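Local coordinates for Nrps/pks (Streptomyces albus, PDB 4OPE), which probably catalyses decarboxylative chain elongation as the seventh ketosynthase domain of an AT-less polyketide synthase in oxazolomycin biosynthesis, at residues V123-L134 against T148-V159; P42-R50 against L577-R585. One frame throughout, in Å; residues are numbered along the deposited sequence.

Overall arrangement
Contact 1 lies well inside the ketosynthase, its centre about 17 Å from that of the chain, whereas contact 2 sits farther out, at about 28 Å, where the C-terminal tail returns to an N-terminal loop. Their centres are 22 Å apart, yet they meet: Tyr132 OH probably hydrogen-bonds to Leu577 N at 2.9 Å, and Thr148 CG2 packs on Leu577 CD2 at 3.8 Å. Contact 1 also borders strand 169-173 and the second subunit. As in related ketosynthases, the turn between that strand and helix 178-192 is expected to carry the nucleophilic cysteine, which places contact 1 close to the presumed active site and contact 2 at the periphery.

Contact 1: residues V123-L134 against T148-V159; sequences VFVGLMYGHYQL and TSSSYASVANRV
The contact belongs to the thiolase-fold core, where Val123 and Val125 of strand 123-126 lie against helix 152-159, the two axes passing at 8.2 Å and running nearly antiparallel (148°). Ala156 is the shared floor: its CB meets Val125 CG1 at 3.8 Å and also touches Val123 CG1, while Val123 CG2 reaches Val159 CG1. Farther along, Leu127 spreads its branches, CD2 going tip to tip with Val155 CG2 at 3.9 Å and CD1 resting on Tyr152 CB. Its CB stands over the centre of the Tyr152 ring, a CH-pi contact 4.0 Å from the centroid. With CG anti to the carbonyl carbon (chi1 -71°), the Tyr152 ring is carried past Leu127 CB, and its hydroxyl end comes up to the backbone of Met128 to Gly130.

Ahead of the helix, an ST turn formed by Ser149 OG and Ser151 N leads into the N-cap, where Ser151 OG accepts from Ser154 N. This helix start is also part of the dimer interface: Ala153 N donates to Asp173 OD2 of the second subunit, and Tyr152 meets Tyr152 of that subunit.

Beyond Gly130, the 3-10 turn 132-134 sits on Thr148 and Ser150. Gln133 N gives Ser150 OG a weak bond of 3.1 Å, and that hydroxyl is held more firmly by Asp92. A chi1 of 86° turns the extended Gln133 chain toward Gly130 O, to which NE2 donates at 2.8 Å in the carbonyl plane. A water joins Gln133 O to Thr148 O. The Tyr132 ring crosses Thr148 at about a right angle, CE2 lying 4.1 Å from Thr148 CG2, and its hydroxyl bonds to Glu89 O.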
loop_
_atom_site.group_PDB
_atom_site.type_symbol
_atom_site.label_atom_id
_atom_site.label_comp_id
_atom_site.label_asym_id
_atom_site.label_seq_id
_atom_site.Cartn_x
_atom_site.Cartn_y
_atom_site.Cartn_z
ATOM N N VAL A 123 -4.411 -8.197 6.946
ATOM C CA VAL A 123 -2.965 -8.217 6.659
ATOM C C VAL A 123 -2.581 -6.948 5.941
ATOM O O VAL A 123 -3.236 -6.568 4.954
ATOM C CB VAL A 123 -2.625 -9.352 5.736
ATOM C CG1 VAL A 123 -1.155 -9.307 5.362
ATOM C CG2 VAL A 123 -2.985 -10.662 6.399
ATOM N N PHE A 124 -1.531 -6.316 6.468
ATOM C CA PHE A 124 -0.978 -5.019 6.045
ATOM C C PHE A 124 0.552 -5.101 6.111
ATOM O O PHE A 124 1.139 -5.270 7.191
ATOM C CB PHE A 124 -1.437 -3.918 6.987
ATOM C CG PHE A 124 -2.923 -3.799 7.113
ATOM C CD1 PHE A 124 -3.645 -4.665 7.908
ATOM C CD2 PHE A 124 -3.593 -2.821 6.440
ATOM C CE1 PHE A 124 -5.021 -4.556 8.021
ATOM C CE2 PHE A 124 -4.975 -2.711 6.526
ATOM C CZ PHE A 124 -5.692 -3.576 7.325
ATOM N N VAL A 125 1.199 -5.012 4.953
ATOM C CA VAL A 125 2.639 -5.243 4.838
ATOM C C VAL A 125 3.259 -4.196 4.000
ATOM O O VAL A 125 2.757 -3.893 2.939
ATOM C CB VAL A 125 2.941 -6.632 4.231
ATOM C CG1 VAL A 125 2.375 -6.787 2.827
ATOM C CG2 VAL A 125 4.435 -6.964 4.293
ATOM N N GLY A 126 4.359 -3.623 4.477
ATOM C CA GLY A 126 5.039 -2.565 3.722
ATOM C C GLY A 126 6.227 -3.095 2.975
ATOM O O GLY A 126 7.030 -3.894 3.518
ATOM N N LEU A 127 6.343 -2.661 1.722
ATOM C CA LEU A 127 7.524 -2.947 0.876
ATOM C C LEU A 127 7.842 -1.730 0.033
ATOM O O LEU A 127 6.950 -0.910 -0.239
ATOM C CB LEU A 127 7.215 -4.086 -0.051
ATOM C CG LEU A 127 6.643 -5.356 0.581
ATOM C CD1 LEU A 127 5.176 -5.505 0.259
ATOM C CD2 LEU A 127 7.369 -6.554 0.015
HETATM N N MSE A 128 9.104 -1.591 -0.355
HETATM C CA MSE A 128 9.552 -0.460 -1.221
HETATM C C MSE A 128 10.459 -0.817 -2.378
HETATM O O MSE A 128 10.774 0.019 -3.198
HETATM C CB MSE A 128 10.230 0.636 -0.379
HETATM C CG MSE A 128 11.650 0.307 0.046
HETATM SE SE MSE A 128 12.527 1.880 0.893
HETATM C CE MSE A 128 13.061 2.962 -0.664
ATOM N N TYR A 129 10.901 -2.053 -2.444
ATOM C CA TYR A 129 11.652 -2.508 -3.577
ATOM C C TYR A 129 11.104 -3.837 -3.996
ATOM O O TYR A 129 10.588 -4.603 -3.189
ATOM C CB TYR A 129 13.133 -2.681 -3.254
ATOM C CG TYR A 129 13.869 -1.413 -2.928
ATOM C CD1 TYR A 129 14.037 -0.438 -3.865
ATOM C CD2 TYR A 129 14.446 -1.217 -1.685
ATOM C CE1 TYR A 129 14.715 0.731 -3.582
ATOM C CE2 TYR A 129 15.122 -0.042 -1.385
ATOM C CZ TYR A 129 15.261 0.924 -2.350
ATOM O OH TYR A 129 15.945 2.081 -2.089
ATOM N N GLY A 130 11.242 -4.114 -5.267
ATOM C CA GLY A 130 10.917 -5.406 -5.792
ATOM C C GLY A 130 11.916 -5.716 -6.865
ATOM O O GLY A 130 11.589 -5.665 -8.021
ATOM N N HIS A 131 13.126 -6.040 -6.450
ATOM C CA HIS A 131 14.205 -6.280 -7.342
ATOM C C HIS A 131 14.345 -7.663 -7.875
ATOM O O HIS A 131 14.976 -7.830 -8.913
ATOM C CB HIS A 131 15.513 -5.933 -6.669
ATOM C CG HIS A 131 15.696 -4.469 -6.470
ATOM N ND1 HIS A 131 15.177 -3.535 -7.343
ATOM C CD2 HIS A 131 16.279 -3.776 -5.471
ATOM C CE1 HIS A 131 15.476 -2.326 -6.912
ATOM N NE2 HIS A 131 16.138 -2.443 -5.778
ATOM N N TYR A 132 13.781 -8.660 -7.215
ATOM C CA TYR A 132 13.935 -10.026 -7.708
ATOM C C TYR A 132 13.371 -10.143 -9.128
ATOM O O TYR A 132 13.900 -10.929 -9.944
ATOM C CB TYR A 132 13.246 -11.022 -6.810
ATOM C CG TYR A 132 13.646 -12.459 -7.038
ATOM C CD1 TYR A 132 14.904 -12.909 -6.666
ATOM C CD2 TYR A 132 12.746 -13.391 -7.564
ATOM C CE1 TYR A 132 15.269 -14.245 -6.818
ATOM C CE2 TYR A 132 13.103 -14.714 -7.730
ATOM C CZ TYR A 132 14.374 -15.136 -7.358
ATOM O OH TYR A 132 14.764 -16.457 -7.477
ATOM N N GLN A 133 12.332 -9.356 -9.437
ATOM C CA GLN A 133 11.754 -9.421 -10.778
ATOM C C GLN A 133 12.702 -9.010 -11.891
ATOM O O GLN A 133 12.423 -9.286 -13.040
ATOM C CB GLN A 133 10.480 -8.592 -10.873
ATOM C CG GLN A 133 10.719 -7.142 -11.187
ATOM C CD GLN A 133 9.494 -6.300 -10.919
ATOM O OE1 GLN A 133 8.455 -6.420 -11.601
ATOM N NE2 GLN A 133 9.619 -5.397 -9.944
ATOM N N LEU A 134 13.803 -8.335 -11.577
ATOM C CA LEU A 134 14.795 -8.017 -12.615
ATOM C C LEU A 134 15.483 -9.246 -13.171
ATOM O O LEU A 134 15.862 -9.260 -14.317
ATOM C CB LEU A 134 15.886 -7.127 -12.090
ATOM C CG LEU A 134 15.471 -5.812 -11.437
ATOM C CD1 LEU A 134 16.781 -5.110 -11.043
ATOM C CD2 LEU A 134 14.535 -4.927 -12.271
ATOM N N THR A 148 10.069 -13.925 -13.516
ATOM C CA THR A 148 10.024 -13.857 -12.083
ATOM C C THR A 148 9.020 -12.802 -11.675
ATOM O O THR A 148 8.648 -11.915 -12.452
ATOM C CB THR A 148 11.379 -13.472 -11.506
ATOM O OG1 THR A 148 11.825 -12.270 -12.132
ATOM C CG2 THR A 148 12.403 -14.591 -11.728
ATOM N N SER A 149 8.587 -12.891 -10.431
ATOM C CA SER A 149 7.622 -11.956 -9.926
ATOM C C SER A 149 8.068 -11.351 -8.599
ATOM O O SER A 149 8.795 -11.966 -7.827
ATOM C CB SER A 149 6.273 -12.656 -9.753
ATOM O OG SER A 149 5.354 -11.757 -9.153
ATOM N N SER A 150 7.604 -10.144 -8.364
ATOM C CA SER A 150 7.814 -9.441 -7.129
ATOM C C SER A 150 6.570 -8.664 -6.804
ATOM O O SER A 150 6.660 -7.635 -6.239
ATOM C CB SER A 150 8.952 -8.431 -7.281
ATOM O OG SER A 150 10.209 -9.085 -7.188
ATOM N N SER A 151 5.418 -9.110 -7.237
ATOM C CA SER A 151 4.218 -8.402 -6.963
ATOM C C SER A 151 4.099 -8.097 -5.436
ATOM O O SER A 151 4.330 -8.989 -4.579
ATOM C CB SER A 151 3.076 -9.275 -7.417
ATOM O OG SER A 151 1.883 -8.852 -6.806
ATOM N N TYR A 152 3.762 -6.852 -5.106
ATOM C CA TYR A 152 3.651 -6.446 -3.715
ATOM C C TYR A 152 2.363 -7.012 -3.133
ATOM O O TYR A 152 2.392 -7.610 -2.080
ATOM C CB TYR A 152 3.679 -4.927 -3.511
ATOM C CG TYR A 152 5.005 -4.220 -3.745
ATOM C CD1 TYR A 152 6.178 -4.905 -3.984
ATOM C CD2 TYR A 152 5.076 -2.826 -3.695
ATOM C CE1 TYR A 152 7.371 -4.224 -4.152
ATOM C CE2 TYR A 152 6.262 -2.127 -3.904
ATOM C CZ TYR A 152 7.406 -2.819 -4.131
ATOM O OH TYR A 152 8.598 -2.125 -4.343
ATOM N N ALA A 153 1.239 -6.858 -3.816
ATOM C CA ALA A 153 -0.005 -7.471 -3.355
ATOM C C ALA A 153 0.156 -8.942 -3.097
ATOM O O ALA A 153 -0.458 -9.461 -2.169
ATOM C CB ALA A 153 -1.079 -7.292 -4.368
ATOM N N SER A 154 0.982 -9.623 -3.887
ATOM C CA SER A 154 1.200 -11.045 -3.659
ATOM C C SER A 154 1.753 -11.385 -2.255
ATOM O O SER A 154 1.356 -12.376 -1.618
ATOM C CB SER A 154 2.122 -11.600 -4.713
ATOM O OG SER A 154 1.738 -12.926 -5.012
ATOM N N VAL A 155 2.640 -10.540 -1.755
ATOM C CA VAL A 155 3.109 -10.709 -0.426
ATOM C C VAL A 155 1.953 -10.703 0.619
ATOM O O VAL A 155 1.913 -11.570 1.538
ATOM C CB VAL A 155 4.145 -9.658 -0.072
ATOM C CG1 VAL A 155 4.682 -9.957 1.310
ATOM C CG2 VAL A 155 5.272 -9.650 -1.100
ATOM N N ALA A 156 1.013 -9.767 0.511
ATOM C CA ALA A 156 -0.073 -9.783 1.469
ATOM C C ALA A 156 -1.077 -10.909 1.161
ATOM O O ALA A 156 -1.483 -11.656 2.056
ATOM C CB ALA A 156 -0.756 -8.455 1.511
ATOM N N ASN A 157 -1.465 -11.023 -0.110
ATOM C CA ASN A 157 -2.532 -11.944 -0.542
ATOM C C ASN A 157 -2.184 -13.410 -0.266
ATOM O O ASN A 157 -3.007 -14.186 0.187
ATOM C CB ASN A 157 -2.770 -11.801 -2.042
ATOM C CG ASN A 157 -3.403 -10.505 -2.431
ATOM O OD1 ASN A 157 -3.407 -10.174 -3.592
ATOM N ND2 ASN A 157 -3.943 -9.775 -1.492
ATOM N N ARG A 158 -0.943 -13.765 -0.538
ATOM C CA ARG A 158 -0.502 -15.087 -0.248
ATOM C C ARG A 158 -0.575 -15.404 1.267
ATOM O O ARG A 158 -1.035 -16.481 1.684
ATOM C CB ARG A 158 0.892 -15.285 -0.796
ATOM C CG ARG A 158 1.353 -16.742 -0.742
ATOM C CD ARG A 158 2.327 -17.043 -1.867
ATOM N NE ARG A 158 1.681 -17.828 -2.899
ATOM C CZ ARG A 158 1.944 -17.781 -4.202
ATOM N NH1 ARG A 158 2.843 -16.966 -4.716
ATOM N NH2 ARG A 158 1.276 -18.570 -5.010
ATOM N N VAL A 159 -0.167 -14.478 2.100
ATOM C CA VAL A 159 -0.430 -14.649 3.533
ATOM C C VAL A 159 -1.949 -14.818 3.822
ATOM O O VAL A 159 -2.392 -15.763 4.524
ATOM C CB VAL A 159 0.191 -13.495 4.330
ATOM C CG1 VAL A 159 -0.348 -13.447 5.752
ATOM C CG2 VAL A 159 1.676 -13.707 4.365
HETATM O O HOH W 1 8.213 0.294 -4.845
HETATM O O HOH W 2 10.102 -10.416 -14.229
#

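Contact 2: residues P42-R50 against L577-R585; sequences PEDRWDHGR and LPAADAVRR
Asp47 N donates an almost straight hydrogen bond to Val583 O (2.8 Å, 177°), drawing the two backbones together until the CA atoms of Trp46 and Arg584 are 4.4 Å apart. Beside this bond Val583 CG2 rests on Trp46 CB at 3.5 Å. The indole turns its back on 577-585, and its NE1 donates in plane to His48 ND1, whose ring bonds through NE2 to Ala64 O.

Arg50 comes in from the far end of 42-50, bent at its second and third torsions. NH2 gives Ala582 O a bond of 2.8 Å and 172°, on a carbonyl lone pair and within the guanidinium plane, so the group meets the last turn of the 3-10 segment edge-on. Arg584 is used differently: its third torsion (56°) brings one face of the guanidinium over Asp44 O, toward its rim, CZ lying 3.6 Å from Asp44 O, while CG lies against Trp46 CA. NH1 makes a long salt bridge of 3.8 Å to Asp581 OD1. Replacing Arg584 by an alanine is likely to leave the Asp44 carbonyl without this cover and Asp581 without one of its nearby positive charges.

The poorly ordered Arg585 lies between two side chains, with Asp47 OD1 over one face of its guanidinium and Glu43 CG over the other. The 3.5 Å salt bridge from Asp47 OD1 to Arg585 NH2 is therefore one of charge alone, with no N-H aimed at the oxygen.

The way 577-585 returns to the ketosynthase is reminiscent of the post-AT linker in related synthases. Arg584 also touches Arg574 of strand 573-574, Leu577 and Pro578 lie on helix 85-90, and Arg45 ties the 42-50 loop to Glu241, next to strand 242-250.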
loop_
_atom_site.group_PDB
_atom_site.type_symbol
_atom_site.label_atom_id
_atom_site.label_comp_id
_atom_site.label_asym_id
_atom_site.label_seq_id
_atom_site.Cartn_x
_atom_site.Cartn_y
_atom_site.Cartn_z
ATOM N N PRO A 42 28.018 -10.328 0.473
ATOM C CA PRO A 42 28.441 -11.703 0.431
ATOM C C PRO A 42 28.716 -12.183 -0.983
ATOM O O PRO A 42 28.001 -11.822 -1.887
ATOM C CB PRO A 42 27.248 -12.459 1.034
ATOM C CG PRO A 42 26.591 -11.465 1.901
ATOM C CD PRO A 42 26.804 -10.129 1.279
ATOM N N GLU A 43 29.740 -13.013 -1.144
ATOM C CA GLU A 43 30.035 -13.668 -2.409
ATOM C C GLU A 43 28.822 -14.357 -2.984
ATOM O O GLU A 43 28.555 -14.226 -4.155
ATOM C CB GLU A 43 31.111 -14.708 -2.221
ATOM C CG GLU A 43 32.493 -14.106 -2.101
ATOM C CD GLU A 43 33.592 -15.164 -2.069
ATOM O OE1 GLU A 43 33.552 -16.129 -2.896
ATOM O OE2 GLU A 43 34.491 -15.014 -1.202
ATOM N N ASP A 44 28.066 -15.080 -2.169
ATOM C CA ASP A 44 26.948 -15.862 -2.711
ATOM C C ASP A 44 25.723 -15.057 -3.191
ATOM O O ASP A 44 24.771 -15.651 -3.718
ATOM C CB ASP A 44 26.552 -17.032 -1.795
ATOM C CG ASP A 44 26.087 -16.613 -0.437
ATOM O OD1 ASP A 44 26.130 -15.420 -0.080
ATOM O OD2 ASP A 44 25.678 -17.521 0.304
ATOM N N ARG A 45 25.764 -13.730 -3.054
ATOM C CA ARG A 45 24.702 -12.875 -3.553
ATOM C C ARG A 45 25.057 -12.346 -4.918
ATOM O O ARG A 45 24.293 -12.469 -5.854
ATOM C CB ARG A 45 24.478 -11.664 -2.632
ATOM C CG ARG A 45 24.119 -11.986 -1.210
ATOM C CD ARG A 45 22.766 -12.655 -1.093
ATOM N NE ARG A 45 22.368 -12.579 0.309
ATOM C CZ ARG A 45 21.429 -11.776 0.799
ATOM N NH1 ARG A 45 21.190 -11.807 2.102
ATOM N NH2 ARG A 45 20.724 -10.968 0.006
ATOM N N TRP A 46 26.204 -11.686 -5.007
ATOM C CA TRP A 46 26.707 -11.217 -6.285
ATOM C C TRP A 46 28.154 -10.813 -6.106
ATOM O O TRP A 46 28.635 -10.665 -4.970
ATOM C CB TRP A 46 25.868 -10.066 -6.873
ATOM C CG TRP A 46 25.908 -8.784 -6.102
ATOM C CD1 TRP A 46 26.910 -7.872 -6.085
ATOM C CD2 TRP A 46 24.877 -8.255 -5.267
ATOM N NE1 TRP A 46 26.587 -6.817 -5.267
ATOM C CE2 TRP A 46 25.337 -7.016 -4.764
ATOM C CE3 TRP A 46 23.610 -8.705 -4.892
ATOM C CZ2 TRP A 46 24.582 -6.226 -3.904
ATOM C CZ3 TRP A 46 22.852 -7.905 -4.062
ATOM C CH2 TRP A 46 23.347 -6.695 -3.562
ATOM N N ASP A 47 28.833 -10.690 -7.245
ATOM C CA ASP A 47 30.226 -10.337 -7.314
ATOM C C ASP A 47 30.229 -8.830 -7.315
ATOM O O ASP A 47 29.905 -8.186 -8.316
ATOM C CB ASP A 47 30.837 -10.911 -8.603
ATOM C CG ASP A 47 32.301 -10.480 -8.843
ATOM O OD1 ASP A 47 32.967 -9.951 -7.919
ATOM O OD2 ASP A 47 32.778 -10.688 -9.993
ATOM N N HIS A 48 30.561 -8.258 -6.172
ATOM C CA HIS A 48 30.552 -6.826 -6.051
ATOM C C HIS A 48 31.752 -6.177 -6.759
ATOM O O HIS A 48 31.712 -4.981 -7.053
ATOM C CB HIS A 48 30.490 -6.403 -4.591
ATOM C CG HIS A 48 29.922 -5.036 -4.407
ATOM N ND1 HIS A 48 28.642 -4.717 -4.784
ATOM C CD2 HIS A 48 30.458 -3.898 -3.911
ATOM C CE1 HIS A 48 28.406 -3.443 -4.523
ATOM N NE2 HIS A 48 29.494 -2.921 -3.990
ATOM N N GLY A 49 32.801 -6.953 -7.033
ATOM C CA GLY A 49 33.902 -6.493 -7.896
ATOM C C GLY A 49 33.418 -5.854 -9.194
ATOM O O GLY A 49 33.851 -4.771 -9.539
ATOM N N ARG A 50 32.468 -6.490 -9.884
ATOM C CA ARG A 50 31.929 -5.948 -11.158
ATOM C C ARG A 50 31.354 -4.544 -11.082
ATOM O O ARG A 50 31.128 -3.936 -12.121
ATOM C CB ARG A 50 30.807 -6.819 -11.733
ATOM C CG ARG A 50 31.005 -8.304 -11.548
ATOM C CD ARG A 50 30.790 -9.059 -12.842
ATOM N NE ARG A 50 29.436 -8.925 -13.404
ATOM C CZ ARG A 50 28.572 -9.935 -13.539
ATOM N NH1 ARG A 50 27.374 -9.719 -14.091
ATOM N NH2 ARG A 50 28.890 -11.169 -13.121
ATOM N N LEU A 577 16.454 -18.434 -8.691
ATOM C CA LEU A 577 16.394 -18.675 -10.111
ATOM C C LEU A 577 17.809 -19.097 -10.524
ATOM O O LEU A 577 18.784 -18.659 -9.922
ATOM C CB LEU A 577 15.914 -17.434 -10.858
ATOM C CG LEU A 577 15.469 -17.666 -12.307
ATOM C CD1 LEU A 577 14.114 -18.360 -12.400
ATOM C CD2 LEU A 577 15.430 -16.359 -13.077
ATOM N N PRO A 578 17.934 -20.033 -11.470
ATOM C CA PRO A 578 19.298 -20.379 -11.909
ATOM C C PRO A 578 19.935 -19.270 -12.706
ATOM O O PRO A 578 21.152 -19.063 -12.614
ATOM C CB PRO A 578 19.072 -21.598 -12.777
ATOM C CG PRO A 578 17.871 -22.241 -12.152
ATOM C CD PRO A 578 16.967 -21.074 -11.863
ATOM N N ALA A 579 19.099 -18.543 -13.456
ATOM C CA ALA A 579 19.545 -17.354 -14.205
ATOM C C ALA A 579 20.119 -16.215 -13.322
ATOM O O ALA A 579 20.879 -15.364 -13.812
ATOM C CB ALA A 579 18.415 -16.835 -15.059
ATOM N N ALA A 580 19.767 -16.194 -12.033
ATOM C CA ALA A 580 20.320 -15.177 -11.132
ATOM C C ALA A 580 21.802 -15.348 -10.856
ATOM O O ALA A 580 22.428 -14.434 -10.340
ATOM C CB ALA A 580 19.570 -15.142 -9.814
ATOM N N ASP A 581 22.360 -16.500 -11.207
ATOM C CA ASP A 581 23.777 -16.756 -11.003
ATOM C C ASP A 581 24.680 -15.966 -11.961
ATOM O O ASP A 581 25.892 -15.921 -11.766
ATOM C CB ASP A 581 24.033 -18.261 -11.086
ATOM C CG ASP A 581 23.107 -19.054 -10.147
ATOM O OD1 ASP A 581 22.714 -18.498 -9.079
ATOM O OD2 ASP A 581 22.747 -20.204 -10.490
ATOM N N ALA A 582 24.091 -15.316 -12.967
ATOM C CA ALA A 582 24.820 -14.377 -13.836
ATOM C C ALA A 582 25.683 -13.347 -13.069
ATOM O O ALA A 582 26.834 -13.114 -13.439
ATOM C CB ALA A 582 23.840 -13.657 -14.773
ATOM N N VAL A 583 25.128 -12.768 -11.996
ATOM C CA VAL A 583 25.743 -11.630 -11.285
ATOM C C VAL A 583 26.852 -12.056 -10.319
ATOM O O VAL A 583 27.505 -11.226 -9.705
ATOM C CB VAL A 583 24.688 -10.694 -10.582
ATOM C CG1 VAL A 583 23.722 -10.102 -11.608
ATOM C CG2 VAL A 583 23.904 -11.394 -9.452
ATOM N N ARG A 584 27.087 -13.355 -10.229
ATOM C CA ARG A 584 28.215 -13.906 -9.468
ATOM C C ARG A 584 29.376 -14.339 -10.370
ATOM O O ARG A 584 29.309 -14.205 -11.596
ATOM C CB ARG A 584 27.720 -15.100 -8.659
ATOM C CG ARG A 584 26.467 -14.784 -7.868
ATOM C CD ARG A 584 25.784 -16.032 -7.357
ATOM N NE ARG A 584 26.685 -16.838 -6.550
ATOM C CZ ARG A 584 26.327 -17.976 -5.976
ATOM N NH1 ARG A 584 25.087 -18.410 -6.119
ATOM N NH2 ARG A 584 27.195 -18.666 -5.243
ATOM N N ARG A 585 30.433 -14.858 -9.747
ATOM C CA ARG A 585 31.598 -15.395 -10.461
ATOM C C ARG A 585 31.237 -16.699 -11.198
ATOM O O ARG A 585 31.771 -17.001 -12.272
ATOM C CB ARG A 585 32.748 -15.657 -9.472
ATOM C CG ARG A 585 33.271 -14.417 -8.735
ATOM C CD ARG A 585 33.701 -14.729 -7.293
ATOM N NE ARG A 585 33.680 -13.563 -6.383
ATOM C CZ ARG A 585 32.584 -12.986 -5.865
ATOM N NH1 ARG A 585 31.355 -13.427 -6.160
ATOM N NH2 ARG A 585 32.713 -11.938 -5.047
#